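Local atomic coordinates of amidohydrolase (Xanthomonas campestris pv. campestris, PDB entry 4DZH), a protein that probably deaminates 5'-methylthioadenosine or related adenosine compounds, as a zinc-dependent hydrolase of the amidohydrolase superfamily. Residues C302-R306 against A307-L311; T345-D348 against A349-L353; A334-A337 against K338-N342. All blocks are in the same frame, centred on the assembly; numbering follows the deposited sequence.

All three contacts are local: each joins neighbouring parts of one continuous stretch of chain. They follow in series, without nesting or crossing. From the N terminus, contact 1 closes the turn by which helix 301-306 passes into strand 310-313. Contact 3 comes next, binding the last turns of helix 326-341, and contact 2 then caps the start of helix 349-363. In space they form one cluster on the TIM barrel: Arg306 and Cys302 of contact 1 reach the loop at Thr345 and Ala346, Cys302 packs on Ala341, and Lys338 of contact 3 grips that same loop. Contacts 2 and 3 also border the second subunit.

Contact 1 (C302-R306 against A307-L311); sequences CALQR and ASVNL
Leu304, Ala307 and Leu311 mark the path of a Schellman motif that ends helix 301-306 and hands the chain to strand 310-313, one of the parallel strands of the TIM barrel. Leu304 does most of the work. In the first bond of the motif, Leu304 O accepts from Val309 N at 2.9 Å. The second bond of the motif joins Ser308 N to Gln305 O at 3.0 Å. Ser308, with its positive phi, is the C-prime residue of the motif.

Ala307 is the first residue to leave helical geometry. Its N-H is shared weakly between Ala303 O and Leu304 O, and its CB lies against the last turn, 3.3 Å from Ala303 O.

The leucine branches complete the turn on the buried side. With CG beside the backbone N (chi1 -74°), Leu304 sends CD2 across the isopropyl group of Val309, 3.9 Å from Val309 CG2, while its other methyl, CD1, faces Leu311 CD1 at 4.3 Å. Val284 of the neighbouring strand touches Leu304, Val309 and Leu311, and Ile274 of helix 271-280 lies on Leu304 and Ala307.

Arg306 turns away, extended, to a salt bridge with Asp343 and a hydrogen bond to Thr345; one face of its guanidinium is covered near the rim by Cys302 SG, 3.3 Å above the plane.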
loop_
_atom_site.group_PDB
_atom_site.type_symbol
_atom_site.label_atom_id
_atom_site.label_comp_id
_atom_site.label_asym_id
_atom_site.label_seq_id
_atom_site.Cartn_x
_atom_site.Cartn_y
_atom_site.Cartn_z
ATOM N N CYS A 302 16.239 8.740 2.885
ATOM C CA CYS A 302 16.599 9.959 2.191
ATOM C C CYS A 302 18.069 10.314 2.487
ATOM O O CYS A 302 18.822 10.689 1.588
ATOM C CB CYS A 302 15.702 11.110 2.612
ATOM S SG CYS A 302 16.168 12.653 1.813
ATOM N N ALA A 303 18.467 10.161 3.743
ATOM C CA ALA A 303 19.858 10.490 4.099
ATOM C C ALA A 303 20.848 9.623 3.321
ATOM O O ALA A 303 21.877 10.123 2.821
ATOM C CB ALA A 303 20.084 10.367 5.600
ATOM N N LEU A 304 20.538 8.333 3.210
ATOM C CA LEU A 304 21.422 7.397 2.546
ATOM C C LEU A 304 21.470 7.713 1.075
ATOM O O LEU A 304 22.533 7.679 0.472
ATOM C CB LEU A 304 20.904 5.964 2.717
ATOM C CG LEU A 304 21.082 5.337 4.102
ATOM C CD1 LEU A 304 20.173 4.133 4.297
ATOM C CD2 LEU A 304 22.541 4.879 4.252
ATOM N N GLN A 305 20.300 7.989 0.475
ATOM C CA GLN A 305 20.285 8.225 -0.947
ATOM C C GLN A 305 21.094 9.504 -1.284
ATOM O O GLN A 305 21.892 9.513 -2.216
ATOM C CB GLN A 305 18.824 8.272 -1.451
ATOM C CG GLN A 305 18.704 8.402 -2.943
ATOM C CD GLN A 305 18.712 9.849 -3.351
ATOM O OE1 GLN A 305 18.206 10.710 -2.626
ATOM N NE2 GLN A 305 19.300 10.137 -4.504
ATOM N N ARG A 306 20.907 10.560 -0.509
ATOM C CA ARG A 306 21.601 11.795 -0.837
ATOM C C ARG A 306 23.088 11.725 -0.518
ATOM O O ARG A 306 23.877 12.518 -1.033
ATOM C CB ARG A 306 20.946 12.997 -0.182
ATOM C CG ARG A 306 19.505 13.153 -0.706
ATOM C CD ARG A 306 18.734 14.264 -0.041
ATOM N NE ARG A 306 17.483 14.508 -0.767
ATOM C CZ ARG A 306 16.547 15.364 -0.375
ATOM N NH1 ARG A 306 16.715 16.065 0.750
ATOM N NH2 ARG A 306 15.439 15.525 -1.104
ATOM N N ALA A 307 23.486 10.741 0.283
ATOM C CA ALA A 307 24.909 10.562 0.563
ATOM C C ALA A 307 25.539 9.613 -0.446
ATOM O O ALA A 307 26.688 9.188 -0.296
ATOM C CB ALA A 307 25.095 10.056 1.957
ATOM N N SER A 308 24.762 9.297 -1.483
ATOM C CA SER A 308 25.188 8.428 -2.571
ATOM C C SER A 308 25.388 6.972 -2.140
ATOM O O SER A 308 26.149 6.232 -2.767
ATOM C CB SER A 308 26.453 8.959 -3.275
ATOM O OG SER A 308 26.180 10.149 -4.011
ATOM N N VAL A 309 24.681 6.546 -1.094
ATOM C CA VAL A 309 24.694 5.132 -0.768
ATOM C C VAL A 309 23.742 4.405 -1.700
ATOM O O VAL A 309 22.561 4.778 -1.765
ATOM C CB VAL A 309 24.304 4.856 0.687
ATOM C CG1 VAL A 309 24.224 3.310 0.898
ATOM C CG2 VAL A 309 25.336 5.479 1.637
ATOM N N ASN A 310 24.239 3.419 -2.441
ATOM C CA ASN A 310 23.339 2.643 -3.302
ATOM C C ASN A 310 22.160 2.054 -2.510
ATOM O O ASN A 310 22.368 1.280 -1.590
ATOM C CB ASN A 310 24.053 1.552 -4.061
ATOM C CG ASN A 310 23.127 0.868 -5.029
ATOM O OD1 ASN A 310 22.706 1.465 -6.033
ATOM N ND2 ASN A 310 22.759 -0.358 -4.715
ATOM N N LEU A 311 20.931 2.459 -2.851
ATOM C CA LEU A 311 19.737 2.065 -2.085
ATOM C C LEU A 311 18.840 1.162 -2.930
ATOM O O LEU A 311 18.520 1.481 -4.081
ATOM C CB LEU A 311 18.937 3.287 -1.633
ATOM C CG LEU A 311 17.783 3.133 -0.629
ATOM C CD1 LEU A 311 18.295 2.726 0.745
ATOM C CD2 LEU A 311 16.950 4.359 -0.519
#

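Contact 2 (T345-D348 against A349-L353)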
loop_
_atom_site.group_PDB
_atom_site.type_symbol
_atom_site.label_atom_id
_atom_site.label_comp_id
_atom_site.label_asym_id
_atom_site.label_seq_id
_atom_site.Cartn_x
_atom_site.Cartn_y
_atom_site.Cartn_z
ATOM N N THR A 345 10.432 16.567 -0.340
ATOM C CA THR A 345 11.142 16.297 -1.593
ATOM C C THR A 345 11.994 15.028 -1.546
ATOM O O THR A 345 12.570 14.622 -2.558
ATOM C CB THR A 345 12.082 17.462 -2.033
ATOM O OG1 THR A 345 13.259 17.488 -1.198
ATOM C CG2 THR A 345 11.341 18.808 -2.050
ATOM N N ALA A 346 12.043 14.389 -0.377
ATOM C CA ALA A 346 12.789 13.141 -0.181
ATOM C C ALA A 346 12.267 12.032 -1.093
ATOM O O ALA A 346 11.034 11.943 -1.292
ATOM C CB ALA A 346 12.667 12.691 1.263
ATOM N N LEU A 347 13.177 11.215 -1.622
ATOM C CA LEU A 347 12.837 10.009 -2.372
ATOM C C LEU A 347 11.686 10.267 -3.341
ATOM O O LEU A 347 10.579 9.699 -3.211
ATOM C CB LEU A 347 12.491 8.872 -1.411
ATOM C CG LEU A 347 13.311 7.609 -1.628
ATOM C CD1 LEU A 347 14.790 7.895 -1.354
ATOM C CD2 LEU A 347 12.833 6.445 -0.764
ATOM N N ASP A 348 11.934 11.138 -4.313
ATOM C CA ASP A 348 10.872 11.463 -5.276
ATOM C C ASP A 348 10.529 10.253 -6.136
ATOM O O ASP A 348 11.186 9.210 -6.063
ATOM C CB ASP A 348 11.175 12.726 -6.113
ATOM C CG ASP A 348 12.401 12.588 -7.034
ATOM O OD1 ASP A 348 12.833 11.477 -7.382
ATOM O OD2 ASP A 348 12.928 13.652 -7.438
ATOM N N ALA A 349 9.482 10.371 -6.942
ATOM C CA ALA A 349 8.998 9.195 -7.638
ATOM C C ALA A 349 10.091 8.546 -8.509
ATOM O O ALA A 349 10.261 7.310 -8.501
ATOM C CB ALA A 349 7.778 9.542 -8.469
ATOM N N ALA A 350 10.790 9.370 -9.289
ATOM C CA ALA A 350 11.858 8.862 -10.152
ATOM C C ALA A 350 12.969 8.140 -9.360
ATOM O O ALA A 350 13.433 7.058 -9.775
ATOM C CB ALA A 350 12.458 9.992 -10.969
ATOM N N THR A 351 13.371 8.738 -8.246
ATOM C CA THR A 351 14.403 8.198 -7.360
ATOM C C THR A 351 13.960 6.894 -6.722
ATOM O O THR A 351 14.732 5.937 -6.610
ATOM C CB THR A 351 14.761 9.225 -6.293
ATOM O OG1 THR A 351 15.293 10.397 -6.942
ATOM C CG2 THR A 351 15.803 8.672 -5.327
ATOM N N THR A 352 12.695 6.844 -6.318
ATOM C CA THR A 352 12.172 5.612 -5.726
ATOM C C THR A 352 12.127 4.497 -6.782
ATOM O O THR A 352 12.517 3.350 -6.516
ATOM C CB THR A 352 10.760 5.828 -5.104
ATOM O OG1 THR A 352 10.814 6.816 -4.057
ATOM C CG2 THR A 352 10.282 4.520 -4.517
ATOM N N LEU A 353 11.611 4.805 -7.974
ATOM C CA LEU A 353 11.568 3.817 -9.036
ATOM C C LEU A 353 12.992 3.349 -9.405
ATOM O O LEU A 353 13.209 2.154 -9.699
ATOM C CB LEU A 353 10.784 4.336 -10.253
ATOM C CG LEU A 353 10.542 3.212 -11.280
ATOM C CD1 LEU A 353 9.563 2.137 -10.755
ATOM C CD2 LEU A 353 9.969 3.797 -12.554
#
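Asp348 and Thr351 meet at the start of helix 349-363, where Asp348 is the N-cap and its carboxylate takes up an N-H of the first turn. Following the aspartate outward, CB only leads out from the backbone beside the next peptide. CG is set between the backbone N and the carbonyl carbon (chi1 64°), a crowded position that folds the carboxylate back over the helix end, and lies 3.6 Å from Thr351 OG1. OD1 then does the capping. Thr351 N reaches it at 2.9 Å from Asp348 OD1, nearly in line with the C-O bond and with a fairly straight N-H (158°). The hydroxyl of the same residue adds a shorter bond, Thr351 OG1 to Asp348 OD1 at 2.7 Å, coming from above the carboxylate plane. The methyl of Ala350 also comes alongside, its CB 3.9 Å from Asp348 OD1. OD2 is further off, 4.1 Å from that same Thr351 OG1.

Two donors from one residue thus fix the rotation of the carboxylate. Asp93 of the second subunit packs on Asp348 and accepts the N-H of Ala349, so this helix start lies at the subunit interface.

The aspartate's backbone begins the helical bonding: Thr352 N bonds to Asp348 O at 2.8 Å. Leu347 packs against Ala337 of helix 326-341, its side chain crossing those of Thr351 and Thr352 at about right angles. There Leu347 CD1 approaches Thr351 CG2 at 4.2 Å, and Leu347 CG rests 3.6 Å from Thr352 OG1, a hydroxyl near both Leu347 O and Asp348 O.

Contact 3 (A334-A337 against K338-N342)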
loop_
_atom_site.group_PDB
_atom_site.type_symbol
_atom_site.label_atom_id
_atom_site.label_comp_id
_atom_site.label_asym_id
_atom_site.label_seq_id
_atom_site.Cartn_x
_atom_site.Cartn_y
_atom_site.Cartn_z
ATOM N N ALA A 334 8.607 5.616 -0.477
ATOM C CA ALA A 334 8.644 7.003 -0.910
ATOM C C ALA A 334 7.958 7.922 0.089
ATOM O O ALA A 334 8.454 9.050 0.313
ATOM C CB ALA A 334 7.997 7.142 -2.295
ATOM N N ILE A 335 6.812 7.521 0.658
ATOM C CA ILE A 335 6.065 8.447 1.527
ATOM C C ILE A 335 6.678 8.455 2.923
ATOM O O ILE A 335 6.815 9.518 3.532
ATOM C CB ILE A 335 4.534 8.186 1.524
ATOM C CG1 ILE A 335 4.218 6.823 2.184
ATOM C CG2 ILE A 335 4.023 8.272 0.049
ATOM C CD1 ILE A 335 2.734 6.522 2.205
ATOM N N LEU A 336 7.132 7.292 3.392
ATOM C CA LEU A 336 7.779 7.236 4.696
ATOM C C LEU A 336 9.048 8.077 4.656
ATOM O O LEU A 336 9.392 8.706 5.647
ATOM C CB LEU A 336 8.171 5.778 5.035
ATOM C CG LEU A 336 8.801 5.679 6.445
ATOM C CD1 LEU A 336 7.815 5.967 7.494
ATOM C CD2 LEU A 336 9.274 4.250 6.575
ATOM N N ALA A 337 9.750 8.082 3.529
ATOM C CA ALA A 337 11.044 8.771 3.502
ATOM C C ALA A 337 10.857 10.268 3.772
ATOM O O ALA A 337 11.680 10.906 4.467
ATOM C CB ALA A 337 11.758 8.537 2.181
ATOM N N LYS A 338 9.759 10.827 3.265
ATOM C CA LYS A 338 9.465 12.252 3.418
ATOM C C LYS A 338 9.171 12.582 4.885
ATOM O O LYS A 338 9.661 13.597 5.422
ATOM C CB LYS A 338 8.275 12.623 2.508
ATOM C CG LYS A 338 8.627 12.490 1.035
ATOM C CD LYS A 338 7.355 12.262 0.157
ATOM C CE LYS A 338 7.654 12.172 -1.322
ATOM N NZ LYS A 338 8.500 10.994 -1.749
ATOM N N ALA A 339 8.432 11.717 5.568
ATOM C CA ALA A 339 7.978 12.005 6.918
ATOM C C ALA A 339 9.169 11.851 7.873
ATOM O O ALA A 339 9.374 12.695 8.784
ATOM C CB ALA A 339 6.890 11.069 7.316
ATOM N N VAL A 340 9.946 10.796 7.660
ATOM C CA VAL A 340 11.145 10.543 8.478
ATOM C C VAL A 340 12.140 11.690 8.338
ATOM O O VAL A 340 12.722 12.140 9.347
ATOM C CB VAL A 340 11.790 9.184 8.143
ATOM C CG1 VAL A 340 13.268 9.089 8.716
ATOM C CG2 VAL A 340 10.887 8.062 8.666
ATOM N N ALA A 341 12.354 12.154 7.108
ATOM C CA ALA A 341 13.287 13.244 6.852
ATOM C C ALA A 341 12.698 14.634 7.092
ATOM O O ALA A 341 13.435 15.638 7.003
ATOM C CB ALA A 341 13.834 13.140 5.436
ATOM N N ASN A 342 11.404 14.700 7.423
ATOM C CA ASN A 342 10.681 15.971 7.528
ATOM C C ASN A 342 10.957 16.849 6.311
ATOM O O ASN A 342 11.365 18.015 6.417
ATOM C CB ASN A 342 10.983 16.686 8.844
ATOM C CG ASN A 342 10.073 17.869 9.067
ATOM O OD1 ASN A 342 10.536 19.017 9.110
ATOM N ND2 ASN A 342 8.756 17.606 9.186
#
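Leu336 and Val340 lie one turn apart near the C-terminal end of helix 326-341, which finishes in a Schellman motif at Asn342, a residue with positive phi. Three kinds of interaction hold this stretch together.

The first is main-chain hydrogen bonding. Val340 N meets Leu336 O at 3.0 Å, and Ala341 N reaches Ala337 O at the same 3.0 Å. The two N-H groups just before are held more loosely: Lys338 N bonds weakly to Ile335 O, and Ala339 N divides weakly between Ile335 O and Leu336 O. At the far end, Asn342 N bonds back to Ala339 O, one of the two bonds of the Schellman motif.

The second is apolar contact. With CG anti to the backbone N (chi1 -177°), Leu336 stands out from the helix, and its CG and CD1 both lie 3.9 Å from Val340 CG2. That methyl also sits over the backbone, 3.4 Å from Leu336 O. Phe298, from a loop, covers both side chains.

The third is the bond made by the lysine side chain. Lys338 runs back toward the preceding turn, passing its methylenes over one carbonyl, with CD 3.4 Å from Ala334 O. A bend at the last torsion (chi4 65°) then turns the ammonium onto Ala334 O. Ala346 O and Tyr403 OH are further partners of this buried nitrogen, an arrangement that would be expected to stabilise its positive charge; Asp93 of the second subunit adds a weak, long ion pair. Within the helix, Lys338 NZ bonds to Ala334 O at 2.8 Å, from above the carbonyl plane.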